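Local atomic coordinates of photoreceptor-histidine kinase BphP (Stigmatella aurantiaca DW4/3-1, PDB entry 6BAF), a protein that probably senses red and far-red light through a bilin chromophore held in its PAS-GAF module and relays the signal through a histidine kinase. Residues A179-Y184 against T274-T279; Q148-L153 against G269-T274; R208-I213 against E246-M251. All coordinates share one frame; numbering follows the deposited sequence.

Contact 1. Residues A179-Y184 against T274-T279; sequences ARADPY and TQVSGT. With BLR (3-[5-[(Z)-(4-ethenyl-3-methyl-5-oxidanylidene-pyrrol-2-ylidene)methyl]-2-[[5-[(Z)-(3-ethenyl-4-methyl-5-oxidanylidene-pyrrol-2-ylidene)methyl]-3-(3-hydroxy-3-oxopropyl)-4-methyl-1H-pyrrol-2-yl]methyl]-4-methyl-1H-pyrrol-3-yl]propanoic acid), chain B.
A loop-to-turn contact at the rim of the GAF domain brings Arg-180 and Ala-181, between strands 170-177 and 188-189, against Val-276 and Ser-277, just past the end of strand 266-275. Val-276 forks over this loop with both methyls. Its CG2 lies 3.4 Å from Arg-180 CG, a tight approach in which the two side chains cross obliquely, while CG1 meets Ala-181 CB more loosely at 4.2 Å. An unusual first torsion of 138° sends the arginine chain across the valine, and a bend at chi3 carries the guanidinium on to Ser-277. There OG sits over one face of the planar group, 2.7 Å from Arg-180 NH1, an angle too poor for a hydrogen bond. The hydroxyl is instead bonded to Asp-157, Arg-180 NE makes a salt bridge with Asp-178, and a weak, long ion pair also links NE to Asp-157.

In the antiparallel sheet of the GAF fold, strand 266-275 neighbours strand 158-164, and Arg-158 ties loop to strand by bonding Asp-182 O and Thr-274 OG1. The inner end of each segment reaches the bilin pocket. Tyr-184 CD2 comes within 3.4 Å of the BLR vinyl carbon CBB, and Thr-274 CG2 is 3.9 Å from BLR OB. Asp-182 O lies over one face of the Tyr-184 ring.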
loop_
_atom_site.group_PDB
_atom_site.type_symbol
_atom_site.label_atom_id
_atom_site.label_comp_id
_atom_site.label_asym_id
_atom_site.label_seq_id
_atom_site.Cartn_x
_atom_site.Cartn_y
_atom_site.Cartn_z
ATOM N N ALA A 179 24.481 14.667 -7.376
ATOM C CA ALA A 179 25.307 15.795 -7.822
ATOM C C ALA A 179 25.972 15.525 -9.170
ATOM O O ALA A 179 26.361 16.471 -9.861
ATOM C CB ALA A 179 26.363 16.137 -6.773
ATOM N N ARG A 180 26.070 14.261 -9.573
ATOM C CA ARG A 180 26.537 13.822 -10.889
ATOM C C ARG A 180 25.607 14.207 -12.056
ATOM O O ARG A 180 26.010 14.120 -13.229
ATOM C CB ARG A 180 26.724 12.296 -10.811
ATOM C CG ARG A 180 26.241 11.477 -12.005
ATOM C CD ARG A 180 26.460 9.993 -11.745
ATOM N NE ARG A 180 25.908 9.677 -10.434
ATOM C CZ ARG A 180 25.981 8.477 -9.854
ATOM N NH1 ARG A 180 26.595 7.473 -10.484
ATOM N NH2 ARG A 180 25.446 8.291 -8.642
ATOM N N ALA A 181 24.378 14.614 -11.780
ATOM C CA ALA A 181 23.410 14.904 -12.820
ATOM C C ALA A 181 23.265 16.413 -12.931
ATOM O O ALA A 181 23.052 17.094 -11.915
ATOM C CB ALA A 181 22.062 14.241 -12.509
ATOM N N ASP A 182 23.400 16.930 -14.157
ATOM C CA ASP A 182 23.164 18.348 -14.407
ATOM C C ASP A 182 21.763 18.745 -13.961
ATOM O O ASP A 182 20.816 17.958 -14.074
ATOM C CB ASP A 182 23.309 18.678 -15.888
ATOM C CG ASP A 182 24.667 18.294 -16.458
ATOM O OD1 ASP A 182 25.649 18.217 -15.697
ATOM O OD2 ASP A 182 24.743 18.071 -17.689
ATOM N N PRO A 183 21.595 19.987 -13.493
ATOM C CA PRO A 183 20.276 20.479 -13.060
ATOM C C PRO A 183 19.440 20.954 -14.238
ATOM O O PRO A 183 19.829 21.892 -14.944
ATOM C CB PRO A 183 20.629 21.653 -12.134
ATOM C CG PRO A 183 21.945 22.164 -12.715
ATOM C CD PRO A 183 22.681 20.940 -13.193
ATOM N N TYR A 184 18.250 20.365 -14.409
ATOM C CA TYR A 184 17.304 20.832 -15.416
ATOM C C TYR A 184 16.228 21.725 -14.822
ATOM O O TYR A 184 15.342 22.194 -15.555
ATOM C CB TYR A 184 16.654 19.643 -16.112
ATOM C CG TYR A 184 17.608 18.797 -16.909
ATOM C CD1 TYR A 184 18.844 19.291 -17.335
ATOM C CD2 TYR A 184 17.276 17.502 -17.244
ATOM C CE1 TYR A 184 19.708 18.501 -18.088
ATOM C CE2 TYR A 184 18.136 16.711 -17.987
ATOM C CZ TYR A 184 19.344 17.217 -18.414
ATOM O OH TYR A 184 20.189 16.406 -19.154
ATOM N N THR A 274 15.533 9.803 -14.582
ATOM C CA THR A 274 16.569 9.505 -15.557
ATOM C C THR A 274 17.830 9.090 -14.825
ATOM O O THR A 274 18.122 9.559 -13.715
ATOM C CB THR A 274 16.846 10.720 -16.488
ATOM O OG1 THR A 274 16.965 11.906 -15.700
ATOM C CG2 THR A 274 15.665 10.946 -17.466
ATOM N N GLN A 275 18.559 8.190 -15.452
ATOM C CA GLN A 275 19.826 7.685 -14.955
ATOM C C GLN A 275 20.898 8.150 -15.923
ATOM O O GLN A 275 20.783 7.892 -17.124
ATOM C CB GLN A 275 19.811 6.163 -14.898
ATOM C CG GLN A 275 20.982 5.573 -14.142
ATOM C CD GLN A 275 20.831 5.707 -12.626
ATOM O OE1 GLN A 275 19.979 6.448 -12.111
ATOM N NE2 GLN A 275 21.635 4.960 -11.911
ATOM N N VAL A 276 21.907 8.859 -15.424
ATOM C CA VAL A 276 23.035 9.204 -16.285
ATOM C C VAL A 276 24.079 8.097 -16.227
ATOM O O VAL A 276 24.764 7.846 -17.219
ATOM C CB VAL A 276 23.621 10.578 -15.901
ATOM C CG1 VAL A 276 22.507 11.609 -15.775
ATOM C CG2 VAL A 276 24.320 10.504 -14.606
ATOM N N SER A 277 24.136 7.390 -15.095
ATOM C CA SER A 277 25.045 6.300 -14.748
ATOM C C SER A 277 24.957 5.138 -15.710
ATOM O O SER A 277 25.439 5.205 -16.838
ATOM C CB SER A 277 24.725 5.746 -13.339
ATOM O OG SER A 277 24.740 6.749 -12.312
ATOM N N GLY A 278 24.381 4.049 -15.237
ATOM C CA GLY A 278 24.221 2.846 -16.029
ATOM C C GLY A 278 22.739 2.523 -16.063
ATOM O O GLY A 278 21.923 3.441 -16.233
ATOM N N THR A 279 22.378 1.259 -15.840
ATOM C CA THR A 279 21.005 0.803 -15.988
ATOM C C THR A 279 20.179 1.049 -14.724
ATOM O O THR A 279 20.700 1.386 -13.662
ATOM C CB THR A 279 20.976 -0.683 -16.306
ATOM O OG1 THR A 279 21.475 -1.393 -15.170
ATOM C CG2 THR A 279 21.807 -0.970 -17.528
HETATM C CHA BLR B . 8.638 10.196 -25.032
HETATM N NA BLR B . 9.958 12.207 -24.241
HETATM C C1A BLR B . 9.256 11.092 -23.992
HETATM C C2A BLR B . 9.167 10.869 -22.615
HETATM C C3A BLR B . 9.805 11.886 -22.001
HETATM C C4A BLR B . 10.308 12.704 -23.024
HETATM C CMA BLR B . 9.925 12.060 -20.457
HETATM C CAA BLR B . 8.441 9.689 -21.966
HETATM C CBA BLR B . 9.298 8.396 -21.937
HETATM C CGA BLR B . 10.362 8.440 -20.828
HETATM O O1A BLR B . 9.950 8.571 -19.639
HETATM O O2A BLR B . 11.627 8.356 -21.068
HETATM C CHB BLR B . 11.090 13.997 -22.947
HETATM N NB BLR B . 12.683 13.479 -21.065
HETATM C C1B BLR B . 11.876 14.374 -21.979
HETATM C C2B BLR B . 12.186 15.769 -21.584
HETATM C C3B BLR B . 13.090 15.798 -20.507
HETATM C C4B BLR B . 13.448 14.405 -20.120
HETATM C CMB BLR B . 11.604 17.037 -22.219
HETATM O OB BLR B . 14.187 14.042 -19.275
HETATM C CAB BLR B . 13.565 17.110 -19.860
HETATM C CBB BLR B . 14.296 17.120 -18.770
HETATM N NC BLR B . 11.142 13.368 -28.791
HETATM C C1C BLR B . 11.913 14.548 -29.357
HETATM C C2C BLR B . 11.539 14.613 -30.802
HETATM C C3C BLR B . 10.606 13.601 -31.150
HETATM C C4C BLR B . 10.323 12.782 -29.929
HETATM C CMC BLR B . 12.094 15.671 -31.731
HETATM O OC BLR B . 12.667 15.259 -28.787
HETATM C CAC BLR B . 10.000 13.367 -32.548
HETATM C CBC BLR B . 9.389 14.350 -33.231
HETATM C CHD BLR B . 9.524 11.762 -29.871
HETATM N ND BLR B . 9.371 11.422 -27.193
HETATM C C1D BLR B . 9.109 11.058 -28.603
HETATM C C2D BLR B . 8.343 9.825 -28.688
HETATM C C3D BLR B . 8.076 9.402 -27.318
HETATM C C4D BLR B . 8.685 10.381 -26.348
HETATM C CMD BLR B . 7.891 9.146 -29.987
HETATM C CAD BLR B . 7.319 8.156 -26.910
HETATM C CBD BLR B . 8.328 7.065 -26.587
HETATM C CGD BLR B . 7.417 5.874 -26.356
HETATM O O1D BLR B . 6.577 5.910 -25.395
HETATM O O2D BLR B . 7.454 4.913 -27.184
#

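Contact 2. Residues Q148-L153 against G269-T274; sequences QEVRGL and GLISCT. With BLR (3-[5-[(Z)-(4-ethenyl-3-methyl-5-oxidanylidene-pyrrol-2-ylidene)methyl]-2-[[5-[(Z)-(3-ethenyl-4-methyl-5-oxidanylidene-pyrrol-2-ylidene)methyl]-3-(3-hydroxy-3-oxopropyl)-4-methyl-1H-pyrrol-2-yl]methyl]-4-methyl-1H-pyrrol-3-yl]propanoic acid), chain B.
Val-150, on helix 139-154, plugs into the face of strand 266-275 between Ile-271 and Cys-273, two residues apart on the strand. Its two methyls divide the work. With CG1 set opposite the backbone nitrogen (chi1 170°), that methyl meets Cys-273 SG at 3.5 Å, the tight point of the interface; CG2 faces Ile-271 CG2 at a more relaxed 4.2 Å. The sulfur is presented by a chi1 of -49° that places it beside its own backbone nitrogen. All three residues are buried, and Cys-290 of helix 284-300 also touches Val-150.

On the solvent side Gln-148 and Gly-152 are exposed, and Arg-151 NH1 bonds to Phe-156 O. Such packing of helices on one face of an antiparallel sheet is the GAF design, which leaves the other face for the ligand. Leu-270 and Ser-272 accordingly line the bilin side, Leu-270 CD1 lying 3.8 Å from the methyl CMA of BLR and Ser-272 OG at the same distance from that methyl.

No hydrogen bond joins helix to strand here, so the contact rests on dispersion between two methyls, a branched aliphatic chain and a polarisable thiol. With its sulfur on the helix side of the sheet, the Cys-273 side chain belongs to the apolar core, while its carbonyl holds Ser-256, which is hydrogen-bonded to the bilin.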
loop_
_atom_site.group_PDB
_atom_site.type_symbol
_atom_site.label_atom_id
_atom_site.label_comp_id
_atom_site.label_asym_id
_atom_site.label_seq_id
_atom_site.Cartn_x
_atom_site.Cartn_y
_atom_site.Cartn_z
ATOM N N GLN A 148 11.618 13.836 -4.251
ATOM C CA GLN A 148 12.518 13.248 -3.252
ATOM C C GLN A 148 12.103 11.821 -2.906
ATOM O O GLN A 148 12.946 10.923 -2.812
ATOM C CB GLN A 148 12.531 14.091 -1.964
ATOM C CG GLN A 148 13.138 15.481 -2.090
ATOM C CD GLN A 148 14.678 15.478 -2.123
ATOM O OE1 GLN A 148 15.331 14.438 -2.374
ATOM N NE2 GLN A 148 15.264 16.670 -1.926
ATOM N N GLU A 149 10.805 11.584 -2.743
ATOM C CA GLU A 149 10.343 10.225 -2.436
ATOM C C GLU A 149 10.648 9.245 -3.574
ATOM O O GLU A 149 11.188 8.145 -3.348
ATOM C CB GLU A 149 8.841 10.270 -2.145
ATOM C CG GLU A 149 8.308 9.019 -1.486
ATOM C CD GLU A 149 8.750 8.906 -0.019
ATOM O OE1 GLU A 149 9.091 9.949 0.606
ATOM O OE2 GLU A 149 8.763 7.766 0.500
ATOM N N VAL A 150 10.323 9.621 -4.824
ATOM C CA VAL A 150 10.541 8.681 -5.940
ATOM C C VAL A 150 12.024 8.418 -6.158
ATOM O O VAL A 150 12.433 7.313 -6.521
ATOM C CB VAL A 150 9.883 9.225 -7.225
ATOM C CG1 VAL A 150 10.335 8.371 -8.455
ATOM C CG2 VAL A 150 8.364 9.238 -7.060
ATOM N N ARG A 151 12.856 9.436 -6.010
ATOM C CA ARG A 151 14.285 9.206 -6.178
ATOM C C ARG A 151 14.832 8.311 -5.072
ATOM O O ARG A 151 15.691 7.451 -5.323
ATOM C CB ARG A 151 15.019 10.545 -6.194
ATOM C CG ARG A 151 16.480 10.360 -6.459
ATOM C CD ARG A 151 17.166 11.668 -6.762
ATOM N NE ARG A 151 18.257 11.926 -5.840
ATOM C CZ ARG A 151 19.428 11.308 -5.882
ATOM N NH1 ARG A 151 19.663 10.383 -6.792
ATOM N NH2 ARG A 151 20.369 11.603 -5.005
ATOM N N GLY A 152 14.337 8.489 -3.840
ATOM C CA GLY A 152 14.749 7.599 -2.761
ATOM C C GLY A 152 14.375 6.148 -3.005
ATOM O O GLY A 152 15.196 5.247 -2.825
ATOM N N LEU A 153 13.133 5.892 -3.433
ATOM C CA LEU A 153 12.725 4.501 -3.679
ATOM C C LEU A 153 13.490 3.854 -4.837
ATOM O O LEU A 153 13.816 2.661 -4.781
ATOM C CB LEU A 153 11.227 4.440 -3.971
ATOM C CG LEU A 153 10.384 4.851 -2.782
ATOM C CD1 LEU A 153 8.926 5.114 -3.208
ATOM C CD2 LEU A 153 10.489 3.761 -1.693
ATOM N N GLY A 269 1.071 16.419 -16.308
ATOM C CA GLY A 269 2.488 16.451 -16.059
ATOM C C GLY A 269 2.982 15.035 -15.965
ATOM O O GLY A 269 2.234 14.075 -16.156
ATOM N N LEU A 270 4.273 14.925 -15.707
ATOM C CA LEU A 270 4.910 13.637 -15.547
ATOM C C LEU A 270 5.818 13.735 -14.338
ATOM O O LEU A 270 6.378 14.795 -14.070
ATOM C CB LEU A 270 5.789 13.232 -16.751
ATOM C CG LEU A 270 5.230 13.101 -18.172
ATOM C CD1 LEU A 270 6.397 12.641 -19.037
ATOM C CD2 LEU A 270 4.120 12.088 -18.217
ATOM N N ILE A 271 5.960 12.630 -13.623
ATOM C CA ILE A 271 7.142 12.387 -12.814
ATOM C C ILE A 271 8.110 11.690 -13.744
ATOM O O ILE A 271 7.828 10.591 -14.218
ATOM C CB ILE A 271 6.846 11.506 -11.584
ATOM C CG1 ILE A 271 5.689 12.059 -10.745
ATOM C CG2 ILE A 271 8.105 11.383 -10.716
ATOM C CD1 ILE A 271 5.105 11.007 -9.742
ATOM N N SER A 272 9.254 12.305 -14.010
ATOM C CA SER A 272 10.212 11.771 -14.969
ATOM C C SER A 272 11.519 11.501 -14.255
ATOM O O SER A 272 12.069 12.410 -13.636
ATOM C CB SER A 272 10.446 12.774 -16.143
ATOM O OG SER A 272 11.480 12.277 -17.011
ATOM N N CYS A 273 12.025 10.271 -14.354
ATOM C CA CYS A 273 13.286 9.872 -13.737
ATOM C C CYS A 273 14.261 9.471 -14.809
ATOM O O CYS A 273 13.873 8.834 -15.802
ATOM C CB CYS A 273 13.148 8.667 -12.782
ATOM S SG CYS A 273 11.784 8.899 -11.634
ATOM N N THR A 274 15.533 9.803 -14.582
ATOM C CA THR A 274 16.569 9.505 -15.557
ATOM C C THR A 274 17.830 9.090 -14.825
ATOM O O THR A 274 18.122 9.559 -13.715
ATOM C CB THR A 274 16.846 10.720 -16.488
ATOM O OG1 THR A 274 16.965 11.906 -15.700
ATOM C CG2 THR A 274 15.665 10.946 -17.466
HETATM C CHA BLR B . 8.638 10.196 -25.032
HETATM N NA BLR B . 9.958 12.207 -24.241
HETATM C C1A BLR B . 9.256 11.092 -23.992
HETATM C C2A BLR B . 9.167 10.869 -22.615
HETATM C C3A BLR B . 9.805 11.886 -22.001
HETATM C C4A BLR B . 10.308 12.704 -23.024
HETATM C CMA BLR B . 9.925 12.060 -20.457
HETATM C CAA BLR B . 8.441 9.689 -21.966
HETATM C CBA BLR B . 9.298 8.396 -21.937
HETATM C CGA BLR B . 10.362 8.440 -20.828
HETATM O O1A BLR B . 9.950 8.571 -19.639
HETATM O O2A BLR B . 11.627 8.356 -21.068
HETATM C CHB BLR B . 11.090 13.997 -22.947
HETATM N NB BLR B . 12.683 13.479 -21.065
HETATM C C1B BLR B . 11.876 14.374 -21.979
HETATM C C2B BLR B . 12.186 15.769 -21.584
HETATM C C3B BLR B . 13.090 15.798 -20.507
HETATM C C4B BLR B . 13.448 14.405 -20.120
HETATM C CMB BLR B . 11.604 17.037 -22.219
HETATM O OB BLR B . 14.187 14.042 -19.275
HETATM C CAB BLR B . 13.565 17.110 -19.860
HETATM C CBB BLR B . 14.296 17.120 -18.770
HETATM N NC BLR B . 11.142 13.368 -28.791
HETATM C C1C BLR B . 11.913 14.548 -29.357
HETATM C C2C BLR B . 11.539 14.613 -30.802
HETATM C C3C BLR B . 10.606 13.601 -31.150
HETATM C C4C BLR B . 10.323 12.782 -29.929
HETATM C CMC BLR B . 12.094 15.671 -31.731
HETATM O OC BLR B . 12.667 15.259 -28.787
HETATM C CAC BLR B . 10.000 13.367 -32.548
HETATM C CBC BLR B . 9.389 14.350 -33.231
HETATM C CHD BLR B . 9.524 11.762 -29.871
HETATM N ND BLR B . 9.371 11.422 -27.193
HETATM C C1D BLR B . 9.109 11.058 -28.603
HETATM C C2D BLR B . 8.343 9.825 -28.688
HETATM C C3D BLR B . 8.076 9.402 -27.318
HETATM C C4D BLR B . 8.685 10.381 -26.348
HETATM C CMD BLR B . 7.891 9.146 -29.987
HETATM C CAD BLR B . 7.319 8.156 -26.910
HETATM C CBD BLR B . 8.328 7.065 -26.587
HETATM C CGD BLR B . 7.417 5.874 -26.356
HETATM O O1D BLR B . 6.577 5.910 -25.395
HETATM O O2D BLR B . 7.454 4.913 -27.184
#

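Contact 3. Residues R208-I213 against E246-M251; sequences RIIPTI and EYLHNM. With BLR (3-[5-[(Z)-(4-ethenyl-3-methyl-5-oxidanylidene-pyrrol-2-ylidene)methyl]-2-[[5-[(Z)-(3-ethenyl-4-methyl-5-oxidanylidene-pyrrol-2-ylidene)methyl]-3-(3-hydroxy-3-oxopropyl)-4-methyl-1H-pyrrol-2-yl]methyl]-4-methyl-1H-pyrrol-3-yl]propanoic acid), chain B.
The bilin pocket of the GAF domain counts Ile-210, at the end of strand 207-210, among its residues; Ile-213, just beyond the strand, packs behind it with Leu-248 and His-249 of helix 242-251. Leu-248 CD1 is the focus. It approaches Ile-213 CG2 to 3.7 Å and meets Ile-210 CD1 tip to tip at 4.1 Å, so a single leucine methyl joins both isoleucines. Ile-213 holds CG1 between its backbone nitrogen and carbonyl carbon (chi1 74°), which directs CD1 along the helix surface to within 3.6 Å of His-249 N. Ile-210 CD1 also looks toward the ligand, 3.9 Å from the propionate oxygen O2A of BLR. Arg-208, earlier on the strand, is fixed by Ser-258, Ser-260 and a cation-pi contact with Tyr-202.

The next face of the helix serves the chromophore directly. Tyr-247, its CG anti to the backbone nitrogen (chi1 -177°), spans the two terminal rings: CD1 lies 3.1 Å from the carbonyl oxygen OC of one, and CE2 is 3.7 Å from C1B of the other. Its hydroxyl reaches the methyl CMB. One turn on, Met-251 CE comes within 3.3 Å of BLR OB. Replacing Tyr-247 by an alanine would probably open a gap beside the two terminal rings and give the NB ring more room to turn.

That ring is D in bilin nomenclature, the one that isomerises in phytochromes. Across the segments no hydrogen bond forms, so they are joined by van der Waals contact, chiefly between aliphatic side chains, which is consistent with shape fit helping to place helix 242-251 beside the bilin.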
loop_
_atom_site.group_PDB
_atom_site.type_symbol
_atom_site.label_atom_id
_atom_site.label_comp_id
_atom_site.label_asym_id
_atom_site.label_seq_id
_atom_site.Cartn_x
_atom_site.Cartn_y
_atom_site.Cartn_z
ATOM N N ARG A 208 5.745 4.093 -17.498
ATOM C CA ARG A 208 6.613 3.512 -18.510
ATOM C C ARG A 208 8.007 3.447 -17.932
ATOM O O ARG A 208 8.423 4.342 -17.185
ATOM C CB ARG A 208 6.607 4.326 -19.820
ATOM C CG ARG A 208 6.992 5.772 -19.638
ATOM C CD ARG A 208 5.999 6.683 -20.335
ATOM N NE ARG A 208 4.614 6.559 -19.837
ATOM C CZ ARG A 208 4.063 7.425 -18.990
ATOM N NH1 ARG A 208 2.795 7.267 -18.591
ATOM N NH2 ARG A 208 4.804 8.440 -18.507
ATOM N N ILE A 209 8.732 2.398 -18.275
ATOM C CA ILE A 209 10.098 2.240 -17.800
ATOM C C ILE A 209 10.976 1.712 -18.928
ATOM O O ILE A 209 10.602 0.775 -19.654
ATOM C CB ILE A 209 10.187 1.339 -16.543
ATOM C CG1 ILE A 209 11.628 1.391 -16.005
ATOM C CG2 ILE A 209 9.752 -0.094 -16.832
ATOM C CD1 ILE A 209 11.796 0.815 -14.635
ATOM N N ILE A 210 12.153 2.324 -19.067
ATOM C CA ILE A 210 13.197 1.910 -20.001
ATOM C C ILE A 210 14.445 1.644 -19.166
ATOM O O ILE A 210 15.207 2.580 -18.900
ATOM C CB ILE A 210 13.442 2.999 -21.054
ATOM C CG1 ILE A 210 12.120 3.407 -21.692
ATOM C CG2 ILE A 210 14.510 2.555 -22.101
ATOM C CD1 ILE A 210 12.188 4.744 -22.424
ATOM N N PRO A 211 14.678 0.418 -18.694
ATOM C CA PRO A 211 15.788 0.204 -17.740
ATOM C C PRO A 211 17.162 0.297 -18.370
ATOM O O PRO A 211 18.134 0.503 -17.637
ATOM C CB PRO A 211 15.523 -1.200 -17.177
ATOM C CG PRO A 211 14.536 -1.843 -18.136
ATOM C CD PRO A 211 13.786 -0.749 -18.819
ATOM N N THR A 212 17.284 0.103 -19.686
ATOM C CA THR A 212 18.483 0.462 -20.433
ATOM C C THR A 212 18.079 0.897 -21.837
ATOM O O THR A 212 17.259 0.229 -22.489
ATOM C CB THR A 212 19.491 -0.682 -20.515
ATOM O OG1 THR A 212 20.592 -0.231 -21.302
ATOM C CG2 THR A 212 18.900 -1.941 -21.162
ATOM N N ILE A 213 18.621 2.029 -22.295
ATOM C CA ILE A 213 18.307 2.439 -23.657
ATOM C C ILE A 213 19.056 1.640 -24.712
ATOM O O ILE A 213 18.749 1.797 -25.888
ATOM C CB ILE A 213 18.587 3.924 -23.926
ATOM C CG1 ILE A 213 20.098 4.154 -24.025
ATOM C CG2 ILE A 213 17.873 4.790 -22.885
ATOM C CD1 ILE A 213 20.460 5.584 -24.465
ATOM N N GLU A 246 17.078 7.826 -29.175
ATOM C CA GLU A 246 18.207 8.656 -29.591
ATOM C C GLU A 246 18.184 10.016 -28.913
ATOM O O GLU A 246 19.245 10.570 -28.621
ATOM C CB GLU A 246 18.259 8.787 -31.119
ATOM C CG GLU A 246 19.698 9.156 -31.592
ATOM C CD GLU A 246 20.718 7.985 -31.477
ATOM O OE1 GLU A 246 21.960 8.245 -31.566
ATOM O OE2 GLU A 246 20.289 6.797 -31.295
ATOM N N TYR A 247 16.999 10.547 -28.601
ATOM C CA TYR A 247 16.925 11.663 -27.677
ATOM C C TYR A 247 17.646 11.352 -26.362
ATOM O O TYR A 247 18.379 12.192 -25.844
ATOM C CB TYR A 247 15.473 11.997 -27.404
ATOM C CG TYR A 247 15.208 13.202 -26.508
ATOM C CD1 TYR A 247 15.073 14.441 -27.074
ATOM C CD2 TYR A 247 15.001 13.097 -25.115
ATOM C CE1 TYR A 247 14.777 15.535 -26.355
ATOM C CE2 TYR A 247 14.698 14.282 -24.319
ATOM C CZ TYR A 247 14.598 15.485 -24.976
ATOM O OH TYR A 247 14.297 16.713 -24.368
ATOM N N LEU A 248 17.423 10.161 -25.793
ATOM C CA LEU A 248 18.000 9.839 -24.492
ATOM C C LEU A 248 19.510 9.718 -24.613
ATOM O O LEU A 248 20.255 10.307 -23.819
ATOM C CB LEU A 248 17.380 8.544 -23.920
ATOM C CG LEU A 248 15.906 8.674 -23.471
ATOM C CD1 LEU A 248 15.284 7.406 -22.831
ATOM C CD2 LEU A 248 15.774 9.851 -22.571
ATOM N N HIS A 249 19.968 8.998 -25.642
ATOM C CA HIS A 249 21.394 8.882 -25.932
ATOM C C HIS A 249 22.077 10.250 -26.044
ATOM O O HIS A 249 23.136 10.468 -25.452
ATOM C CB HIS A 249 21.588 8.083 -27.209
ATOM C CG HIS A 249 23.017 7.739 -27.493
ATOM N ND1 HIS A 249 23.513 6.456 -27.370
ATOM C CD2 HIS A 249 24.056 8.507 -27.906
ATOM C CE1 HIS A 249 24.797 6.450 -27.691
ATOM N NE2 HIS A 249 25.150 7.682 -28.022
ATOM N N ASN A 250 21.469 11.191 -26.775
ATOM C CA ASN A 250 22.066 12.520 -26.934
ATOM C C ASN A 250 22.002 13.323 -25.655
ATOM O O ASN A 250 22.823 14.221 -25.423
ATOM C CB ASN A 250 21.344 13.340 -28.014
ATOM C CG ASN A 250 21.760 14.839 -27.979
ATOM O OD1 ASN A 250 21.089 15.706 -27.355
ATOM N ND2 ASN A 250 22.929 15.127 -28.588
ATOM N N MET A 251 20.971 13.106 -24.867
ATOM C CA MET A 251 20.911 13.795 -23.612
ATOM C C MET A 251 21.916 13.220 -22.610
ATOM O O MET A 251 22.097 13.798 -21.538
ATOM C CB MET A 251 19.478 13.699 -23.121
ATOM C CG MET A 251 19.068 14.784 -22.251
ATOM S SD MET A 251 17.362 14.441 -21.898
ATOM C CE MET A 251 17.387 14.287 -20.135
HETATM C CHA BLR B . 8.638 10.196 -25.032
HETATM N NA BLR B . 9.958 12.207 -24.241
HETATM C C1A BLR B . 9.256 11.092 -23.992
HETATM C C2A BLR B . 9.167 10.869 -22.615
HETATM C C3A BLR B . 9.805 11.886 -22.001
HETATM C C4A BLR B . 10.308 12.704 -23.024
HETATM C CMA BLR B . 9.925 12.060 -20.457
HETATM C CAA BLR B . 8.441 9.689 -21.966
HETATM C CBA BLR B . 9.298 8.396 -21.937
HETATM C CGA BLR B . 10.362 8.440 -20.828
HETATM O O1A BLR B . 9.950 8.571 -19.639
HETATM O O2A BLR B . 11.627 8.356 -21.068
HETATM C CHB BLR B . 11.090 13.997 -22.947
HETATM N NB BLR B . 12.683 13.479 -21.065
HETATM C C1B BLR B . 11.876 14.374 -21.979
HETATM C C2B BLR B . 12.186 15.769 -21.584
HETATM C C3B BLR B . 13.090 15.798 -20.507
HETATM C C4B BLR B . 13.448 14.405 -20.120
HETATM C CMB BLR B . 11.604 17.037 -22.219
HETATM O OB BLR B . 14.187 14.042 -19.275
HETATM C CAB BLR B . 13.565 17.110 -19.860
HETATM C CBB BLR B . 14.296 17.120 -18.770
HETATM N NC BLR B . 11.142 13.368 -28.791
HETATM C C1C BLR B . 11.913 14.548 -29.357
HETATM C C2C BLR B . 11.539 14.613 -30.802
HETATM C C3C BLR B . 10.606 13.601 -31.150
HETATM C C4C BLR B . 10.323 12.782 -29.929
HETATM C CMC BLR B . 12.094 15.671 -31.731
HETATM O OC BLR B . 12.667 15.259 -28.787
HETATM C CAC BLR B . 10.000 13.367 -32.548
HETATM C CBC BLR B . 9.389 14.350 -33.231
HETATM C CHD BLR B . 9.524 11.762 -29.871
HETATM N ND BLR B . 9.371 11.422 -27.193
HETATM C C1D BLR B . 9.109 11.058 -28.603
HETATM C C2D BLR B . 8.343 9.825 -28.688
HETATM C C3D BLR B . 8.076 9.402 -27.318
HETATM C C4D BLR B . 8.685 10.381 -26.348
HETATM C CMD BLR B . 7.891 9.146 -29.987
HETATM C CAD BLR B . 7.319 8.156 -26.910
HETATM C CBD BLR B . 8.328 7.065 -26.587
HETATM C CGD BLR B . 7.417 5.874 -26.356
HETATM O O1D BLR B . 6.577 5.910 -25.395
HETATM O O2D BLR B . 7.454 4.913 -27.184
#

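Overall arrangement
All three contacts draw on the same six-stranded GAF sheet, and each includes residues that touch BLR. Contacts 1 and 2 share Thr-274 on strand 266-275, their centres about 12 Å apart, and so link a rim loop with the helical layer behind the sheet. Contact 3 has its centre about 12 Å from that of contact 1 and 15 Å from that of contact 2. Tyr-184 CE2 packs on Met-251 CE at 3.3 Å, joining contacts 1 and 3 near the D ring, while Leu-270 CD2 approaches Arg-208 NH2 at 3.7 Å, joining contacts 2 and 3. The example illustrates how distant segments can converge on one chromophore.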